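Local coordinates for protein synthesis inhibitor I (Hordeum vulgare, PDB 4FBB) that is a plant ribosome-inactivating protein, an inhibitor of protein synthesis, and holds adenine in a pocket, at residues Asp85-Glu90 with Ala177-Thr182; Gly117-Leu122 with Leu170-Asn175. The protein carries 3 engineered substitutions. All coordinates share one frame; numbering follows the deposited sequence.

Contact 1. Residues Asp85-Glu90 with Ala177-Thr182. With ADE (adenine), chain E.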
ATOM      1  N   ASP A  85       6.684   2.149  -6.973  1.00 31.51           N
ATOM      2  CA  ASP A  85       7.958   2.341  -6.280  1.00 30.85           C
ATOM      3  C   ASP A  85       7.809   2.499  -4.775  1.00 26.29           C
ATOM      4  O   ASP A  85       8.680   2.066  -4.021  1.00 30.43           O
ATOM      5  CB  ASP A  85       8.769   3.511  -6.885  1.00 34.09           C
ATOM      6  CG  ASP A  85       7.945   4.780  -7.063  1.00 34.13           C
ATOM      7  OD1 ASP A  85       6.863   4.910  -6.443  1.00 31.50           O
ATOM      8  OD2 ASP A  85       8.401   5.677  -7.812  1.00 36.47           O
ATOM      9  N   ASN A  86       6.710   3.110  -4.332  1.00 27.14           N
ATOM     10  CA  ASN A  86       6.442   3.243  -2.899  1.00 30.67           C
ATOM     11  C   ASN A  86       5.004   2.915  -2.507  1.00 27.68           C
ATOM     12  O   ASN A  86       4.594   3.178  -1.370  1.00 30.50           O
ATOM     13  CB  ASN A  86       6.813   4.645  -2.389  1.00 28.34           C
ATOM     14  CG  ASN A  86       5.947   5.738  -2.984  1.00 33.98           C
ATOM     15  OD1 ASN A  86       5.134   5.499  -3.883  1.00 32.74           O
ATOM     16  ND2 ASN A  86       6.144   6.964  -2.504  1.00 35.21           N
ATOM     17  N   ILE A  87       4.249   2.370  -3.461  1.00 32.04           N
ATOM     18  CA  ILE A  87       2.883   1.899  -3.223  1.00 30.31           C
ATOM     19  C   ILE A  87       1.970   3.019  -2.725  1.00 35.46           C
ATOM     20  O   ILE A  87       1.066   2.807  -1.909  1.00 27.95           O
ATOM     21  CB  ILE A  87       2.862   0.662  -2.291  1.00 27.91           C
ATOM     22  CG1 ILE A  87       4.026  -0.276  -2.638  1.00 27.95           C
ATOM     23  CG2 ILE A  87       1.548  -0.094  -2.445  1.00 30.74           C
ATOM     24  CD1 ILE A  87       4.262  -1.398  -1.606  1.00 25.99           C
ATOM     25  N   TYR A  88       2.205   4.226  -3.230  0.93 31.27           N
ATOM     26  CA  TYR A  88       1.365   5.350  -2.855  0.93 33.87           C
ATOM     27  C   TYR A  88       0.112   5.454  -3.711  0.93 32.39           C
ATOM     28  O   TYR A  88       0.168   5.344  -4.941  0.93 33.99           O
ATOM     29  CB  TYR A  88       2.164   6.667  -2.822  0.93 31.00           C
ATOM     30  CG  TYR A  88       2.511   7.044  -1.407  0.93 34.43           C
ATOM     31  CD1 TYR A  88       3.526   6.391  -0.727  0.93 31.07           C
ATOM     32  CD2 TYR A  88       1.787   8.014  -0.730  0.93 37.63           C
ATOM     33  CE1 TYR A  88       3.830   6.709   0.580  0.93 36.50           C
ATOM     34  CE2 TYR A  88       2.077   8.341   0.582  0.93 37.36           C
ATOM     35  CZ  TYR A  88       3.103   7.691   1.231  0.93 40.82           C
ATOM     36  OH  TYR A  88       3.403   8.011   2.537  0.93 43.08           O
ATOM     37  N   LEU A  89      -1.027   5.624  -3.044  1.00 33.35           N
ATOM     38  CA  LEU A  89      -2.285   5.809  -3.750  1.00 35.79           C
ATOM     39  C   LEU A  89      -2.409   7.283  -4.059  1.00 34.00           C
ATOM     40  O   LEU A  89      -2.356   8.116  -3.155  1.00 33.50           O
ATOM     41  CB  LEU A  89      -3.485   5.365  -2.906  1.00 35.98           C
ATOM     42  CG  LEU A  89      -4.851   5.653  -3.550  1.00 38.87           C
ATOM     43  CD1 LEU A  89      -4.990   4.925  -4.873  1.00 34.91           C
ATOM     44  CD2 LEU A  89      -6.014   5.313  -2.617  1.00 39.55           C
ATOM     45  N   GLU A  90      -2.583   7.595  -5.334  1.00 32.36           N
ATOM     46  CA  GLU A  90      -2.674   8.985  -5.765  1.00 36.85           C
ATOM     47  C   GLU A  90      -3.938   9.264  -6.563  1.00 40.26           C
ATOM     48  O   GLU A  90      -4.380  10.414  -6.652  1.00 40.15           O
ATOM     49  CB  GLU A  90      -1.426   9.391  -6.564  1.00 37.00           C
ATOM     50  CG  GLU A  90      -0.188   9.613  -5.710  1.00 34.94           C
ATOM     51  CD  GLU A  90      -0.369  10.740  -4.705  1.00 40.30           C
ATOM     52  OE1 GLU A  90      -1.263  11.587  -4.918  1.00 43.40           O
ATOM     53  OE2 GLU A  90       0.385  10.791  -3.705  1.00 42.29           O
ATOM     54  N   ALA A 177      -1.978  -3.252   3.577  1.00 26.14           N
ATOM     55  CA  ALA A 177      -2.031  -4.710   3.497  1.00 21.64           C
ATOM     56  C   ALA A 177      -0.884  -5.269   2.650  1.00 22.01           C
ATOM     57  O   ALA A 177      -0.262  -6.279   3.015  1.00 20.37           O
ATOM     58  CB  ALA A 177      -3.362  -5.143   2.920  1.00 24.86           C
ATOM     59  N   THR A 178      -0.611  -4.628   1.517  1.00 23.62           N
ATOM     60  CA  THR A 178       0.505  -5.044   0.666  1.00 24.11           C
ATOM     61  C   THR A 178       1.820  -4.878   1.435  1.00 22.37           C
ATOM     62  O   THR A 178       2.668  -5.769   1.430  1.00 20.16           O
ATOM     63  CB  THR A 178       0.548  -4.250  -0.669  1.00 24.61           C
ATOM     64  OG1 THR A 178      -0.603  -4.564  -1.460  1.00 23.79           O
ATOM     65  CG2 THR A 178       1.782  -4.583  -1.471  1.00 22.57           C
ATOM     66  N   ARG A 179       1.979  -3.739   2.110  1.00 23.25           N
ATOM     67  CA  ARG A 179       3.205  -3.465   2.862  1.00 23.04           C
ATOM     68  C   ARG A 179       3.431  -4.361   4.072  1.00 21.70           C
ATOM     69  O   ARG A 179       4.568  -4.702   4.377  1.00 20.14           O
ATOM     70  CB  ARG A 179       3.223  -2.017   3.333  1.00 23.06           C
ATOM     71  CG  ARG A 179       3.407  -1.024   2.213  1.00 24.01           C
ATOM     72  CD  ARG A 179       2.876   0.318   2.652  1.00 28.24           C
ATOM     73  NE  ARG A 179       3.117   1.368   1.666  1.00 26.88           N
ATOM     74  CZ  ARG A 179       2.433   2.505   1.624  1.00 32.15           C
ATOM     75  NH1 ARG A 179       1.461   2.719   2.503  1.00 27.82           N
ATOM     76  NH2 ARG A 179       2.714   3.416   0.698  1.00 31.38           N
ATOM     77  N   PHE A 180       2.358  -4.722   4.776  1.00 18.21           N
ATOM     78  CA  PHE A 180       2.504  -5.462   6.035  1.00 19.44           C
ATOM     79  C   PHE A 180       1.716  -6.754   6.076  1.00 19.52           C
ATOM     80  O   PHE A 180       0.526  -6.776   5.759  1.00 20.28           O
ATOM     81  CB  PHE A 180       2.098  -4.588   7.228  1.00 19.68           C
ATOM     82  CG  PHE A 180       2.936  -3.344   7.359  1.00 21.10           C
ATOM     83  CD1 PHE A 180       4.190  -3.400   7.952  1.00 23.32           C
ATOM     84  CD2 PHE A 180       2.480  -2.140   6.864  1.00 23.14           C
ATOM     85  CE1 PHE A 180       4.981  -2.260   8.056  1.00 19.82           C
ATOM     86  CE2 PHE A 180       3.260  -1.000   6.959  1.00 24.86           C
ATOM     87  CZ  PHE A 180       4.510  -1.063   7.562  1.00 20.74           C
ATOM     88  N   GLN A 181       2.394  -7.820   6.487  1.00 17.85           N
ATOM     89  CA  GLN A 181       1.752  -9.125   6.677  1.00 21.56           C
ATOM     90  C   GLN A 181       0.826  -9.080   7.886  1.00 21.90           C
ATOM     91  O   GLN A 181      -0.174  -9.801   7.952  1.00 19.75           O
ATOM     92  CB  GLN A 181       2.804 -10.217   6.867  1.00 17.40           C
ATOM     93  CG  GLN A 181       3.754 -10.390   5.685  1.00 17.04           C
ATOM     94  CD  GLN A 181       4.553 -11.678   5.744  1.00 21.33           C
ATOM     95  OE1 GLN A 181       5.781 -11.673   5.932  1.00 22.58           O
ATOM     96  NE2 GLN A 181       3.865 -12.796   5.561  1.00 18.59           N
ATOM     97  N   THR A 182       1.158  -8.235   8.855  1.00 23.41           N
ATOM     98  CA  THR A 182       0.268  -8.065  10.003  1.00 24.27           C
ATOM     99  C   THR A 182      -1.074  -7.516   9.540  1.00 22.09           C
ATOM    100  O   THR A 182      -2.135  -8.069   9.858  1.00 24.89           O
ATOM    101  CB  THR A 182       0.862  -7.111  11.020  1.00 21.52           C
ATOM    102  OG1 THR A 182       1.328  -5.954  10.321  1.00 19.99           O
ATOM    103  CG2 THR A 182       2.013  -7.763  11.757  1.00 20.97           C
TER
HETATM  104  N9  ADE E 301      -0.043   5.979   3.543  1.00 35.61           N
HETATM  105  C8  ADE E 301      -0.592   7.097   4.106  1.00 40.88           C
HETATM  106  N7  ADE E 301      -1.208   7.871   3.241  1.00 41.28           N
HETATM  107  C5  ADE E 301      -1.052   7.216   2.030  1.00 36.95           C
HETATM  108  C6  ADE E 301      -1.467   7.506   0.714  1.00 37.92           C
HETATM  109  N6  ADE E 301      -2.157   8.593   0.354  1.00 42.93           N
HETATM  110  N1  ADE E 301      -1.127   6.630  -0.248  1.00 38.57           N
HETATM  111  C2  ADE E 301      -0.429   5.528   0.067  1.00 34.43           C
HETATM  112  N3  ADE E 301       0.019   5.147   1.261  1.00 34.35           N
HETATM  113  C4  ADE E 301      -0.325   6.054   2.199  1.00 38.29           C

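Contact 2. Residues Gly117-Leu122 with Leu170-Asn175. With ADE (adenine), chain E.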
ATOM      1  N   GLY A 117      -3.926  12.807   0.520  1.00 40.72           N
ATOM      2  CA  GLY A 117      -3.843  11.367   0.689  1.00 41.71           C
ATOM      3  C   GLY A 117      -3.207  10.910   1.991  1.00 39.79           C
ATOM      4  O   GLY A 117      -3.121   9.710   2.253  1.00 40.47           O
ATOM      5  N   THR A 118      -2.762  11.856   2.807  1.00 37.43           N
ATOM      6  CA  THR A 118      -2.084  11.528   4.061  1.00 40.40           C
ATOM      7  C   THR A 118      -3.098  11.219   5.160  1.00 41.64           C
ATOM      8  O   THR A 118      -4.214  11.743   5.152  1.00 39.68           O
ATOM      9  CB  THR A 118      -1.163  12.687   4.528  1.00 46.23           C
ATOM     10  OG1 THR A 118      -0.381  13.157   3.420  1.00 44.74           O
ATOM     11  CG2 THR A 118      -0.226  12.221   5.641  1.00 45.10           C
ATOM     12  N   TYR A 119      -2.716  10.368   6.110  1.00 39.77           N
ATOM     13  CA  TYR A 119      -3.586  10.091   7.252  1.00 40.40           C
ATOM     14  C   TYR A 119      -3.966  11.352   8.047  1.00 45.72           C
ATOM     15  O   TYR A 119      -5.067  11.435   8.592  1.00 46.50           O
ATOM     16  CB  TYR A 119      -2.974   9.007   8.141  1.00 41.56           C
ATOM     17  CG  TYR A 119      -3.004   7.649   7.467  1.00 39.28           C
ATOM     18  CD1 TYR A 119      -4.109   7.255   6.718  1.00 39.70           C
ATOM     19  CD2 TYR A 119      -1.925   6.780   7.551  1.00 39.43           C
ATOM     20  CE1 TYR A 119      -4.148   6.021   6.090  1.00 37.94           C
ATOM     21  CE2 TYR A 119      -1.949   5.545   6.924  1.00 37.07           C
ATOM     22  CZ  TYR A 119      -3.063   5.173   6.197  1.00 37.88           C
ATOM     23  OH  TYR A 119      -3.088   3.949   5.574  1.00 34.45           O
ATOM     24  N   ARG A 120      -3.074  12.338   8.097  1.00 46.43           N
ATOM     25  CA  ARG A 120      -3.427  13.619   8.705  1.00 47.20           C
ATOM     26  C   ARG A 120      -4.503  14.333   7.869  1.00 47.07           C
ATOM     27  O   ARG A 120      -5.464  14.882   8.424  1.00 47.35           O
ATOM     28  CB  ARG A 120      -2.185  14.500   8.934  1.00 52.11           C
ATOM     29  CG  ARG A 120      -1.385  14.839   7.679  1.00 53.34           C
ATOM     30  CD  ARG A 120      -0.057  15.515   8.019  1.00 57.88           C
ATOM     31  NE  ARG A 120       0.670  15.937   6.820  1.00 57.28           N
ATOM     32  CZ  ARG A 120       1.679  15.263   6.269  1.00 60.15           C
ATOM     33  NH1 ARG A 120       2.108  14.127   6.807  1.00 60.65           N
ATOM     34  NH2 ARG A 120       2.267  15.735   5.178  1.00 60.33           N
ATOM     35  N   ASP A 121      -4.358  14.296   6.543  1.00 41.39           N
ATOM     36  CA  ASP A 121      -5.365  14.852   5.637  1.00 38.96           C
ATOM     37  C   ASP A 121      -6.723  14.160   5.797  1.00 44.16           C
ATOM     38  O   ASP A 121      -7.750  14.821   5.963  1.00 38.19           O
ATOM     39  CB  ASP A 121      -4.924  14.719   4.173  1.00 37.65           C
ATOM     40  CG  ASP A 121      -3.678  15.518   3.855  1.00 46.62           C
ATOM     41  OD1 ASP A 121      -3.540  16.646   4.379  1.00 50.43           O
ATOM     42  OD2 ASP A 121      -2.838  15.021   3.070  1.00 46.88           O
ATOM     43  N   LEU A 122      -6.713  12.824   5.737  1.00 40.74           N
ATOM     44  CA  LEU A 122      -7.935  12.022   5.697  1.00 38.19           C
ATOM     45  C   LEU A 122      -8.630  11.957   7.049  1.00 42.23           C
ATOM     46  O   LEU A 122      -9.839  12.169   7.155  1.00 44.50           O
ATOM     47  CB  LEU A 122      -7.602  10.608   5.226  1.00 40.98           C
ATOM     48  CG  LEU A 122      -6.969  10.495   3.842  1.00 38.46           C
ATOM     49  CD1 LEU A 122      -6.392   9.112   3.650  1.00 38.85           C
ATOM     50  CD2 LEU A 122      -7.986  10.792   2.762  1.00 38.71           C
ATOM     51  N   LEU A 170      -9.681   1.910   2.150  1.00 31.47           N
ATOM     52  CA  LEU A 170      -8.944   1.201   1.098  1.00 34.38           C
ATOM     53  C   LEU A 170      -7.417   1.234   1.264  1.00 34.36           C
ATOM     54  O   LEU A 170      -6.741   0.246   0.975  1.00 32.30           O
ATOM     55  CB  LEU A 170      -9.305   1.726  -0.293  1.00 31.94           C
ATOM     56  CG  LEU A 170     -10.761   1.649  -0.735  1.00 33.93           C
ATOM     57  CD1 LEU A 170     -10.900   2.050  -2.198  1.00 37.70           C
ATOM     58  CD2 LEU A 170     -11.299   0.248  -0.515  1.00 32.23           C
ATOM     59  N   LEU A 171      -6.875   2.373   1.695  1.00 36.14           N
ATOM     60  CA  LEU A 171      -5.442   2.470   1.968  1.00 32.13           C
ATOM     61  C   LEU A 171      -5.046   1.369   2.938  1.00 32.61           C
ATOM     62  O   LEU A 171      -4.010   0.720   2.783  1.00 31.63           O
ATOM     63  CB  LEU A 171      -5.101   3.821   2.591  1.00 36.06           C
ATOM     64  CG  LEU A 171      -5.090   5.052   1.694  1.00 38.20           C
ATOM     65  CD1 LEU A 171      -4.652   6.262   2.504  1.00 33.83           C
ATOM     66  CD2 LEU A 171      -4.162   4.833   0.521  1.00 36.87           C
ATOM     67  N   LEU A 172      -5.896   1.155   3.936  1.00 29.27           N
ATOM     68  CA  LEU A 172      -5.624   0.163   4.954  1.00 30.40           C
ATOM     69  C   LEU A 172      -5.768  -1.245   4.396  1.00 28.33           C
ATOM     70  O   LEU A 172      -4.876  -2.071   4.575  1.00 24.68           O
ATOM     71  CB  LEU A 172      -6.532   0.396   6.155  1.00 34.34           C
ATOM     72  CG  LEU A 172      -6.047   1.571   6.997  1.00 32.26           C
ATOM     73  CD1 LEU A 172      -7.128   2.059   7.946  1.00 38.22           C
ATOM     74  CD2 LEU A 172      -4.806   1.157   7.766  1.00 32.54           C
ATOM     75  N   MET A 173      -6.853  -1.494   3.666  1.00 30.14           N
ATOM     76  CA  MET A 173      -7.167  -2.857   3.206  1.00 28.83           C
ATOM     77  C   MET A 173      -6.475  -3.264   1.900  1.00 30.22           C
ATOM     78  O   MET A 173      -6.464  -4.447   1.528  1.00 27.23           O
ATOM     79  CB  MET A 173      -8.685  -3.046   3.106  1.00 28.08           C
ATOM     80  CG  MET A 173      -9.383  -2.861   4.445  1.00 30.75           C
ATOM     81  SD  MET A 173     -11.166  -3.103   4.344  1.00 29.77           S
ATOM     82  CE  MET A 173     -11.277  -4.909   4.372  1.00 28.54           C
ATOM     83  N   VAL A 174      -5.885  -2.293   1.207  1.00 27.97           N
ATOM     84  CA  VAL A 174      -5.122  -2.599   0.006  1.00 23.91           C
ATOM     85  C   VAL A 174      -3.646  -2.245   0.159  1.00 28.67           C
ATOM     86  O   VAL A 174      -2.784  -3.121   0.079  1.00 24.12           O
ATOM     87  CB  VAL A 174      -5.709  -1.917  -1.239  1.00 27.59           C
ATOM     88  CG1 VAL A 174      -4.819  -2.137  -2.446  1.00 28.42           C
ATOM     89  CG2 VAL A 174      -7.079  -2.461  -1.517  1.00 26.79           C
ATOM     90  N   ASN A 175      -3.355  -0.967   0.387  1.00 26.62           N
ATOM     91  CA  ASN A 175      -1.974  -0.494   0.416  1.00 29.66           C
ATOM     92  C   ASN A 175      -1.172  -0.951   1.627  1.00 23.06           C
ATOM     93  O   ASN A 175      -0.087  -1.517   1.475  1.00 23.79           O
ATOM     94  CB  ASN A 175      -1.923   1.035   0.279  1.00 27.90           C
ATOM     95  CG  ASN A 175      -2.598   1.520  -0.977  1.00 32.86           C
ATOM     96  OD1 ASN A 175      -3.828   1.522  -1.074  1.00 35.15           O
ATOM     97  ND2 ASN A 175      -1.803   1.927  -1.957  1.00 32.17           N
TER
HETATM   98  N9  ADE E 301      -0.043   5.979   3.543  1.00 35.61           N
HETATM   99  C8  ADE E 301      -0.592   7.097   4.106  1.00 40.88           C
HETATM  100  N7  ADE E 301      -1.208   7.871   3.241  1.00 41.28           N
HETATM  101  C5  ADE E 301      -1.052   7.216   2.030  1.00 36.95           C
HETATM  102  C6  ADE E 301      -1.467   7.506   0.714  1.00 37.92           C
HETATM  103  N6  ADE E 301      -2.157   8.593   0.354  1.00 42.93           N
HETATM  104  N1  ADE E 301      -1.127   6.630  -0.248  1.00 38.57           N
HETATM  105  C2  ADE E 301      -0.429   5.528   0.067  1.00 34.43           C
HETATM  106  N3  ADE E 301       0.019   5.147   1.261  1.00 34.35           N
HETATM  107  C4  ADE E 301      -0.325   6.054   2.199  1.00 38.29           C

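Contact 1. Residues Asp85-Glu90 with Ala177-Thr182
Arg179 reaches Asn86 through its NH2, which donates to the backbone O of Asn86 at 2.8 Å. The bond is nearly straight (169°), and the carbonyl oxygen lies in the guanidinium plane. Adenine sits at another edge, between NH1 and NH2. Its N3 accepts from Arg179 NH1 at 3.1 Å and from Arg179 NH2 at 3.3 Å. NH2 is therefore shared between protein and ligand. It also lies 3.4 Å from Tyr88 CD1, with the Tyr88 ring and the guanidinium inclined by 58°. That ring covers one face of the adenine, and its CD2 is 3.3 Å from adenine N1. Leu89 N donates to the same N1 at 3.0 Å; with the arginine bonds to N3 this should limit rotation of the base in its plane. Behind the polar edge, the Arg179 chain runs extended from CG to NE. Ile87 lies alongside it, pointing the other way, with its CD1 3.9 Å from Arg179 CG. This CD1 also meets the Thr178 methyl. Further out, Asn86 OD1 accepts from Tyr88 N in an Asx turn. Glu176 salt-bridges Arg179 NH1, and Trp214 makes a cation-pi contact with Arg179. Together these groups form the adenine pocket of the ribosome-inactivating protein fold.

Contact 2. Residues Gly117-Leu122 with Leu170-Asn175
The Tyr119 ring turns one face toward adenine C8 and brings its phenol end against Leu171 and Leu172. C8 lies above the rim of the ring, 3.5 Å from Tyr119 CE2. The two planes are clearly inclined, so this end of the adenine points at the ring and does not lie flat on it. Leu171 CD1 approaches the ring obliquely, 3.6 Å from Tyr119 CE1. The other methyl of Leu171, CD2, sits over the adenine face, 3.6 Å from N1. Leu171 CG stands anti to its carbonyl carbon (chi1 -75°), and the fork beyond it serves both neighbours. In the ribosome-inactivating protein fold, this joins the short helix 119-122 to the long helix 157-179, which has a wider pi-type turn at 171-175. Leu122 CD1 closes the apolar cluster, 3.5 Å from Leu171 CD1. The Tyr119 hydroxyl rests 3.6 Å from Leu171 CB and 3.9 Å from Leu172 CD2. Its hydrogen bond is to Glu176, one residue beyond 170-175. Before the short helix, Gly117 O accepts from adenine N6; the modelled length is very short and doubtful. Asp121, third residue of that helix, reaches back with OD2 to accept from the N-cap Thr118 N at 3.2 Å.

Overall arrangement
Both contacts are buried and both use helix 157-179. Their centres lie 10 Å apart, and contact 2 is nested within the chain loop closed by contact 1. Contact 1 lies close to the centre of the chain and joins the end of that helix to the loop leading into strand 89-93. It is polar where arginine meets backbone oxygen and base. Contact 2 lies further out and packs a short helix on the long one through apolar groups. Adenine bridges them, with Tyr88 on one face and Leu171 on the opposite face. They also touch directly: Asn175 ND2 probably bonds to Ile87 O, and Leu89 packs on Leu171. Both draw on one carboxylate oxygen, Glu176 OE2.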